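Local coordinates for protein putative transcriptional regulator (Listeria innocua, PDB 3LWF) that probably binds DNA as a dimeric transcription factor of the Rrf2 family, built around a winged helix-turn-helix domain, at residues Thr33-Leu36 with Ala37-Gly41; Lys92-Ala95 with Gly96-Ile99; Gln119-Leu122 with Trp123-Arg127. One frame throughout, in Å; residues are numbered along the deposited sequence. Where two conformers were deposited one is given.

Contact 1: residues Thr33-Leu36 with Ala37-Gly41; sequences TLEL and AKRIG
Glu35 meets Lys38 and Arg39 at once, one carboxylate oxygen for each, in a salt-bridge network near the C-terminal end of helix 24-38. Arg39 grips side-on: NE and NH2 both donate to Glu35 OE1, the NE to OE1 distance being 3.1 Å. That oxygen lies at the edge of the guanidinium, close to its plane, while the carboxylate is turned 40° against the guanidinium. The other oxygen takes Lys38, whose NZ comes within 2.9 Å of Glu35 OE2 from the syn side. Glu35 reaches both because its chain folds at chi2 (-59°), whereas Lys38 runs extended beyond CG and Arg39 from CG to NE. The spacings are i to i+3 and i to i+4, as in ion pairs along a helix, with Arg39 just past the last turn of what is probably, as in Rrf2 relatives, a helix of a winged helix-turn-helix domain. Beneath the charges the helical bonds run out. Ala37 N donates to Thr33 O at 2.8 Å and Lys38 N to Leu34 O at 2.9 Å, but Arg39 N is only weakly bonded to Glu35 O and turns also to Leu36 O, three residues back, at 3.2 Å, as Arg39 leaves helical angles. Further out, Leu36 packs on Tyr84 and Leu86 of strand 83-86, Ala37 touches Leu143 of helix 139-144, and Lys54 adds a long, weak ion pair to Glu35 OE2.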
loop_
_atom_site.group_PDB
_atom_site.type_symbol
_atom_site.label_atom_id
_atom_site.label_comp_id
_atom_site.label_asym_id
_atom_site.label_seq_id
_atom_site.Cartn_x
_atom_site.Cartn_y
_atom_site.Cartn_z
ATOM N N THR A 33 14.443 16.496 5.795
ATOM C CA THR A 33 15.087 15.744 6.848
ATOM C C THR A 33 16.235 14.908 6.357
ATOM O O THR A 33 17.227 14.764 7.071
ATOM C CB THR A 33 14.109 14.900 7.649
ATOM O OG1 THR A 33 13.451 13.990 6.779
ATOM C CG2 THR A 33 13.076 15.790 8.308
ATOM N N LEU A 34 16.128 14.379 5.146
ATOM C CA LEU A 34 17.272 13.704 4.543
ATOM C C LEU A 34 18.442 14.630 4.294
ATOM O O LEU A 34 19.617 14.219 4.417
ATOM C CB LEU A 34 16.888 13.004 3.231
ATOM C CG LEU A 34 15.960 11.784 3.352
ATOM C CD1 LEU A 34 15.420 11.436 1.918
ATOM C CD2 LEU A 34 16.604 10.568 4.077
ATOM N N GLU A 35 18.161 15.831 3.811
ATOM C CA GLU A 35 19.273 16.791 3.575
ATOM C C GLU A 35 19.918 17.212 4.902
ATOM O O GLU A 35 21.139 17.357 4.991
ATOM C CB GLU A 35 18.784 18.029 2.849
ATOM C CG GLU A 35 18.465 17.761 1.420
ATOM C CD GLU A 35 19.671 17.239 0.682
ATOM O OE1 GLU A 35 20.710 17.924 0.755
ATOM O OE2 GLU A 35 19.576 16.144 0.086
ATOM N N LEU A 36 19.098 17.387 5.934
ATOM C CA LEU A 36 19.634 17.669 7.264
ATOM C C LEU A 36 20.437 16.477 7.784
ATOM O O LEU A 36 21.472 16.669 8.427
ATOM C CB LEU A 36 18.532 18.098 8.245
ATOM C CG LEU A 36 17.762 19.377 7.894
ATOM C CD1 LEU A 36 16.671 19.615 8.925
ATOM C CD2 LEU A 36 18.660 20.611 7.799
ATOM N N ALA A 37 20.004 15.261 7.467
ATOM C CA ALA A 37 20.716 14.042 7.881
ATOM C C ALA A 37 22.085 13.912 7.188
ATOM O O ALA A 37 23.072 13.592 7.823
ATOM C CB ALA A 37 19.872 12.794 7.645
ATOM N N LYS A 38 22.138 14.218 5.906
ATOM C CA LYS A 38 23.403 14.268 5.200
ATOM C C LYS A 38 24.359 15.302 5.783
ATOM O O LYS A 38 25.569 15.139 5.681
ATOM C CB LYS A 38 23.207 14.641 3.723
ATOM C CG LYS A 38 22.566 13.608 2.871
ATOM C CD LYS A 38 22.363 14.118 1.441
ATOM C CE LYS A 38 21.309 13.311 0.720
ATOM N NZ LYS A 38 21.112 13.796 -0.663
ATOM N N ARG A 39 23.846 16.396 6.333
ATOM C CA ARG A 39 24.710 17.529 6.615
ATOM C C ARG A 39 24.940 17.697 8.106
ATOM O O ARG A 39 25.348 18.782 8.555
ATOM C CB ARG A 39 24.114 18.802 6.005
ATOM C CG ARG A 39 24.223 18.838 4.502
ATOM C CD ARG A 39 23.125 19.652 3.809
ATOM N NE ARG A 39 22.932 19.157 2.449
ATOM C CZ ARG A 39 23.818 19.368 1.478
ATOM N NH1 ARG A 39 24.924 20.084 1.694
ATOM N NH2 ARG A 39 23.613 18.866 0.285
ATOM N N ILE A 40 24.679 16.645 8.872
ATOM C CA ILE A 40 24.949 16.688 10.299
ATOM C C ILE A 40 26.408 17.093 10.520
ATOM O O ILE A 40 27.323 16.594 9.864
ATOM C CB ILE A 40 24.746 15.306 10.976
ATOM C CG1 ILE A 40 23.266 15.038 11.210
ATOM C CG2 ILE A 40 25.519 15.274 12.303
ATOM C CD1 ILE A 40 22.960 13.609 11.704
ATOM N N GLY A 41 26.662 18.003 11.433
ATOM C CA GLY A 41 28.055 18.408 11.645
ATOM C C GLY A 41 28.461 19.616 10.816
ATOM O O GLY A 41 29.524 20.197 11.050
#

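Contact 2: residues Lys92-Ala95 with Gly96-Ile99; sequences KITA and GDII
Lys92 enters the contact through its carbonyl: a water donates both to Lys92 O and, at 2.6 Å, to Asp97 OD2, tying the loop to the first turn of helix 95-102. Ile93 follows, its CG2 methyl lying 3.8 Å from Ile98 CD1 and equally near Asp97 OD2, where the isoleucine and aspartate side chains cross at about a right angle. Thr94 is the N-cap and makes a capping box with Asp97. Its OG1 accepts from Asp97 N at 2.9 Å, with an N-H...O angle of 168°; in return Thr94 N donates to Asp97 OD2 at 2.8 Å, almost straight at 173°, reaching that oxygen from above the carboxylate plane. The threonine hydroxyl can face the helix because chi1 of 70° sets OG1 between the backbone N and the carbonyl carbon. Thr94 O also receives a weak bond from Ile98 N, at 3.4 Å. With Ala95 the regular pattern is established: its carbonyl accepts from Ile99 N at 2.9 Å, and Ile99 CG1 rests 3.2 Å from that oxygen. The Ala95 side chain itself packs on Leu122 of the second subunit. The box supplies a side-chain acceptor to an amide of the first turn, where the i-to-i+4 carbonyl partner of the helix is missing, and the aspartate oxygen collects the Thr94 amide and the water. A carboxylate beside the N-terminal end of a helix is probably also favoured by the helix dipole.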
loop_
_atom_site.group_PDB
_atom_site.type_symbol
_atom_site.label_atom_id
_atom_site.label_comp_id
_atom_site.label_asym_id
_atom_site.label_seq_id
_atom_site.Cartn_x
_atom_site.Cartn_y
_atom_site.Cartn_z
ATOM N N LYS A 92 17.814 6.410 14.253
ATOM C CA LYS A 92 16.630 6.189 15.106
ATOM C C LYS A 92 15.361 6.882 14.597
ATOM O O LYS A 92 14.247 6.414 14.858
ATOM C CB LYS A 92 16.909 6.613 16.544
ATOM C CG LYS A 92 18.081 5.889 17.228
ATOM C CD LYS A 92 18.137 6.278 18.729
ATOM C CE LYS A 92 19.445 5.828 19.457
ATOM N NZ LYS A 92 20.501 6.910 19.522
ATOM N N ILE A 93 15.513 7.960 13.842
ATOM C CA ILE A 93 14.351 8.622 13.244
ATOM C C ILE A 93 13.842 7.831 12.011
ATOM O O ILE A 93 14.600 7.509 11.083
ATOM C CB ILE A 93 14.681 10.079 12.871
ATOM C CG1 ILE A 93 15.021 10.889 14.129
ATOM C CG2 ILE A 93 13.535 10.724 12.096
ATOM C CD1 ILE A 93 15.772 12.206 13.817
ATOM N N THR A 94 12.554 7.541 12.011
ATOM C CA THR A 94 11.918 6.732 10.972
ATOM C C THR A 94 11.160 7.520 9.903
ATOM O O THR A 94 10.785 8.687 10.078
ATOM C CB THR A 94 10.901 5.811 11.613
ATOM O OG1 THR A 94 9.843 6.621 12.055
ATOM C CG2 THR A 94 11.491 5.013 12.841
ATOM N N ALA A 95 10.889 6.844 8.788
ATOM C CA ALA A 95 10.086 7.402 7.710
ATOM C C ALA A 95 8.682 7.696 8.244
ATOM O O ALA A 95 8.079 8.716 7.920
ATOM C CB ALA A 95 10.047 6.437 6.498
ATOM N N GLY A 96 8.170 6.828 9.098
ATOM C CA GLY A 96 6.881 7.099 9.786
ATOM C C GLY A 96 6.811 8.388 10.601
ATOM O O GLY A 96 5.812 9.145 10.507
ATOM N N ASP A 97 7.862 8.637 11.399
ATOM C CA ASP A 97 8.019 9.885 12.145
ATOM C C ASP A 97 7.724 11.075 11.247
ATOM O O ASP A 97 6.910 11.891 11.573
ATOM C CB ASP A 97 9.480 10.055 12.672
ATOM C CG ASP A 97 9.805 9.136 13.845
ATOM O OD1 ASP A 97 8.868 8.795 14.563
ATOM O OD2 ASP A 97 10.992 8.755 14.048
ATOM N N ILE A 98 8.418 11.156 10.113
ATOM C CA ILE A 98 8.330 12.276 9.235
ATOM C C ILE A 98 6.976 12.331 8.499
ATOM O O ILE A 98 6.299 13.346 8.541
ATOM C CB ILE A 98 9.428 12.233 8.131
ATOM C CG1 ILE A 98 10.872 12.144 8.670
ATOM C CG2 ILE A 98 9.222 13.389 7.165
ATOM C CD1 ILE A 98 11.170 12.816 9.935
ATOM N N ILE A 99 6.610 11.225 7.833
ATOM C CA ILE A 99 5.452 11.155 6.978
ATOM C C ILE A 99 4.188 11.402 7.799
ATOM O O ILE A 99 3.356 12.195 7.408
ATOM C CB ILE A 99 5.343 9.761 6.272
ATOM C CG1 ILE A 99 6.480 9.512 5.258
ATOM C CG2 ILE A 99 3.967 9.550 5.600
ATOM C CD1 ILE A 99 6.555 10.481 4.125
HETATM O O HOH W 1 11.731 7.151 15.960
#

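Contact 3: residues Gln119-Leu122 with Trp123-Arg127; sequences QREL and WTRMR. With SO4 (sulfate ion), chain K.
Arg120 and Thr124 lie one turn apart on a single unbroken run of helix 117-136, and the Thr124 N to Arg120 O bond measures 2.8 Å. Arg125 N to Glu121 O and Met126 N to Leu122 O continue the i to i+4 pattern, whereas Trp123 N to Gln119 O is weak. Arg120 O is gripped twice, since Thr124 OG1 also donates to it at 2.8 Å, from above the carbonyl plane. On one flank Glu121 and Arg125 form a salt bridge: Arg125 NE reaches the anti lone pair of Glu121 OE2 at 2.7 Å, at 171° and within the guanidinium plane, though the carboxylate and guanidinium planes are 69° apart. The NH1-NH2 edge of the guanidinium grips one oxygen of a sulfate, probably from the crystallisation liquor, Arg125 NH1 lying 2.9 Å from SO4 O1; Thr147 of the second subunit also hydrogen-bonds Glu121 OE2. On the other flank Leu122, with CG anti to the backbone N (chi1 -178°), sets CD2 3.8 Å from Trp123 CZ3 and CG 3.8 Å from CE of Met126, a selenomethionine. Gln119 O stands over one face of the indole. Trp123 NE1 hydrogen-bonds Glu115, and its ring packs on Val109 of strand 107-110 and edge-to-face with Phe157 of the second subunit, while Met126 touches both Leu108 of that strand and Leu134 of the second subunit.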
loop_
_atom_site.group_PDB
_atom_site.type_symbol
_atom_site.label_atom_id
_atom_site.label_comp_id
_atom_site.label_asym_id
_atom_site.label_seq_id
_atom_site.Cartn_x
_atom_site.Cartn_y
_atom_site.Cartn_z
ATOM N N GLN A 119 -12.079 -11.080 3.408
ATOM C CA GLN A 119 -11.493 -9.976 2.640
ATOM C C GLN A 119 -10.799 -8.958 3.537
ATOM O O GLN A 119 -9.723 -8.489 3.210
ATOM C CB GLN A 119 -12.525 -9.264 1.751
ATOM C CG GLN A 119 -13.001 -10.109 0.584
ATOM C CD GLN A 119 -13.276 -9.297 -0.680
ATOM O OE1 GLN A 119 -14.311 -9.489 -1.319
ATOM N NE2 GLN A 119 -12.342 -8.402 -1.056
ATOM N N ARG A 120 -11.410 -8.624 4.672
ATOM C CA ARG A 120 -10.797 -7.718 5.603
ATOM C C ARG A 120 -9.441 -8.198 6.114
ATOM O O ARG A 120 -8.557 -7.385 6.398
ATOM C CB ARG A 120 -11.754 -7.393 6.750
ATOM C CG ARG A 120 -12.934 -6.471 6.238
ATOM C CD ARG A 120 -13.656 -5.739 7.363
ATOM N NE ARG A 120 -14.161 -6.676 8.376
ATOM C CZ ARG A 120 -15.360 -7.268 8.344
ATOM N NH1 ARG A 120 -16.215 -7.024 7.342
ATOM N NH2 ARG A 120 -15.715 -8.106 9.317
ATOM N N GLU A 121 -9.266 -9.513 6.191
ATOM C CA GLU A 121 -7.984 -10.087 6.629
ATOM C C GLU A 121 -6.896 -9.734 5.636
ATOM O O GLU A 121 -5.751 -9.446 6.025
ATOM C CB GLU A 121 -8.106 -11.608 6.793
ATOM C CG GLU A 121 -6.820 -12.333 7.010
ATOM C CD GLU A 121 -6.289 -12.203 8.412
ATOM O OE1 GLU A 121 -7.076 -11.913 9.321
ATOM O OE2 GLU A 121 -5.073 -12.406 8.585
ATOM N N LEU A 122 -7.240 -9.692 4.353
ATOM C CA LEU A 122 -6.220 -9.317 3.392
ATOM C C LEU A 122 -5.797 -7.875 3.605
ATOM O O LEU A 122 -4.608 -7.536 3.459
ATOM C CB LEU A 122 -6.687 -9.533 1.951
ATOM C CG LEU A 122 -5.644 -9.199 0.877
ATOM C CD1 LEU A 122 -4.446 -10.091 1.142
ATOM C CD2 LEU A 122 -6.187 -9.395 -0.527
ATOM N N TRP A 123 -6.771 -7.026 3.916
ATOM C CA TRP A 123 -6.508 -5.601 4.012
ATOM C C TRP A 123 -5.688 -5.364 5.269
ATOM O O TRP A 123 -4.735 -4.596 5.242
ATOM C CB TRP A 123 -7.798 -4.767 4.046
ATOM C CG TRP A 123 -8.798 -4.929 2.868
ATOM C CD1 TRP A 123 -10.147 -4.804 2.954
ATOM C CD2 TRP A 123 -8.519 -5.262 1.488
ATOM N NE1 TRP A 123 -10.726 -5.036 1.741
ATOM C CE2 TRP A 123 -9.752 -5.315 0.823
ATOM C CE3 TRP A 123 -7.352 -5.516 0.761
ATOM C CZ2 TRP A 123 -9.858 -5.593 -0.524
ATOM C CZ3 TRP A 123 -7.457 -5.811 -0.578
ATOM C CH2 TRP A 123 -8.709 -5.853 -1.207
ATOM N N THR A 124 -6.057 -6.067 6.343
ATOM C CA THR A 124 -5.343 -6.061 7.627
ATOM C C THR A 124 -3.867 -6.378 7.423
ATOM O O THR A 124 -2.964 -5.640 7.888
ATOM C CB THR A 124 -5.998 -7.042 8.586
ATOM O OG1 THR A 124 -7.341 -6.617 8.846
ATOM C CG2 THR A 124 -5.263 -7.139 9.914
ATOM N N ARG A 125 -3.602 -7.440 6.677
ATOM C CA ARG A 125 -2.212 -7.862 6.443
ATOM C C ARG A 125 -1.412 -6.860 5.626
ATOM O O ARG A 125 -0.234 -6.601 5.914
ATOM C CB ARG A 125 -2.148 -9.232 5.773
ATOM C CG ARG A 125 -2.567 -10.342 6.707
ATOM C CD ARG A 125 -2.563 -11.696 6.028
ATOM N NE ARG A 125 -2.995 -12.729 6.960
ATOM C CZ ARG A 125 -2.439 -13.928 7.099
ATOM N NH1 ARG A 125 -1.391 -14.294 6.382
ATOM N NH2 ARG A 125 -2.950 -14.764 7.983
HETATM N N MSE A 126 -2.033 -6.330 4.587
HETATM C CA MSE A 126 -1.386 -5.317 3.761
HETATM C C MSE A 126 -1.058 -4.047 4.576
HETATM O O MSE A 126 0.021 -3.476 4.410
HETATM C CB MSE A 126 -2.268 -4.963 2.589
HETATM C CG MSE A 126 -2.344 -6.045 1.573
HETATM SE SE MSE A 126 -3.547 -5.447 0.141
HETATM C CE MSE A 126 -3.288 -6.886 -1.069
ATOM N N ARG A 127 -1.997 -3.652 5.440
ATOM C CA ARG A 127 -1.900 -2.464 6.273
ATOM C C ARG A 127 -0.764 -2.691 7.286
ATOM O O ARG A 127 0.082 -1.826 7.475
ATOM C CB ARG A 127 -3.232 -2.271 7.017
ATOM C CG ARG A 127 -3.388 -0.974 7.814
ATOM C CD ARG A 127 -2.720 -0.975 9.177
ATOM N NE ARG A 127 -2.988 -2.184 9.929
ATOM C CZ ARG A 127 -4.141 -2.486 10.532
ATOM N NH1 ARG A 127 -5.180 -1.677 10.496
ATOM N NH2 ARG A 127 -4.247 -3.637 11.183
HETATM S S SO4 K . 0.806 -16.681 8.591
HETATM O O1 SO4 K . -0.408 -16.679 7.768
HETATM O O2 SO4 K . 1.908 -17.362 7.903
HETATM O O3 SO4 K . 1.245 -15.324 8.895
HETATM O O4 SO4 K . 0.502 -17.402 9.818
HETATM O O HOH W 2 -8.486 -9.745 9.736
#

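Overall arrangement
Contacts 1, 2 and 3 follow one another along the chain, on helix 24-38, at the start of helix 95-102 and on helix 117-136. Contacts 1 and 2 have centres 14 Å apart and touch, Thr33 OG1 lying 3.7 Å from Ile98 CG1, so the opening helix of the probable DNA-binding domain packs directly on helix 95-102. Contact 3 lies on the opposite side of the chain's centre from contact 1, with centres 36 Å apart, and 23 Å from contact 2. All three reach the second subunit, contact 3 most extensively; contact 3 of one subunit meets contact 2 of the other, consistent with the long helix linking the two subunits.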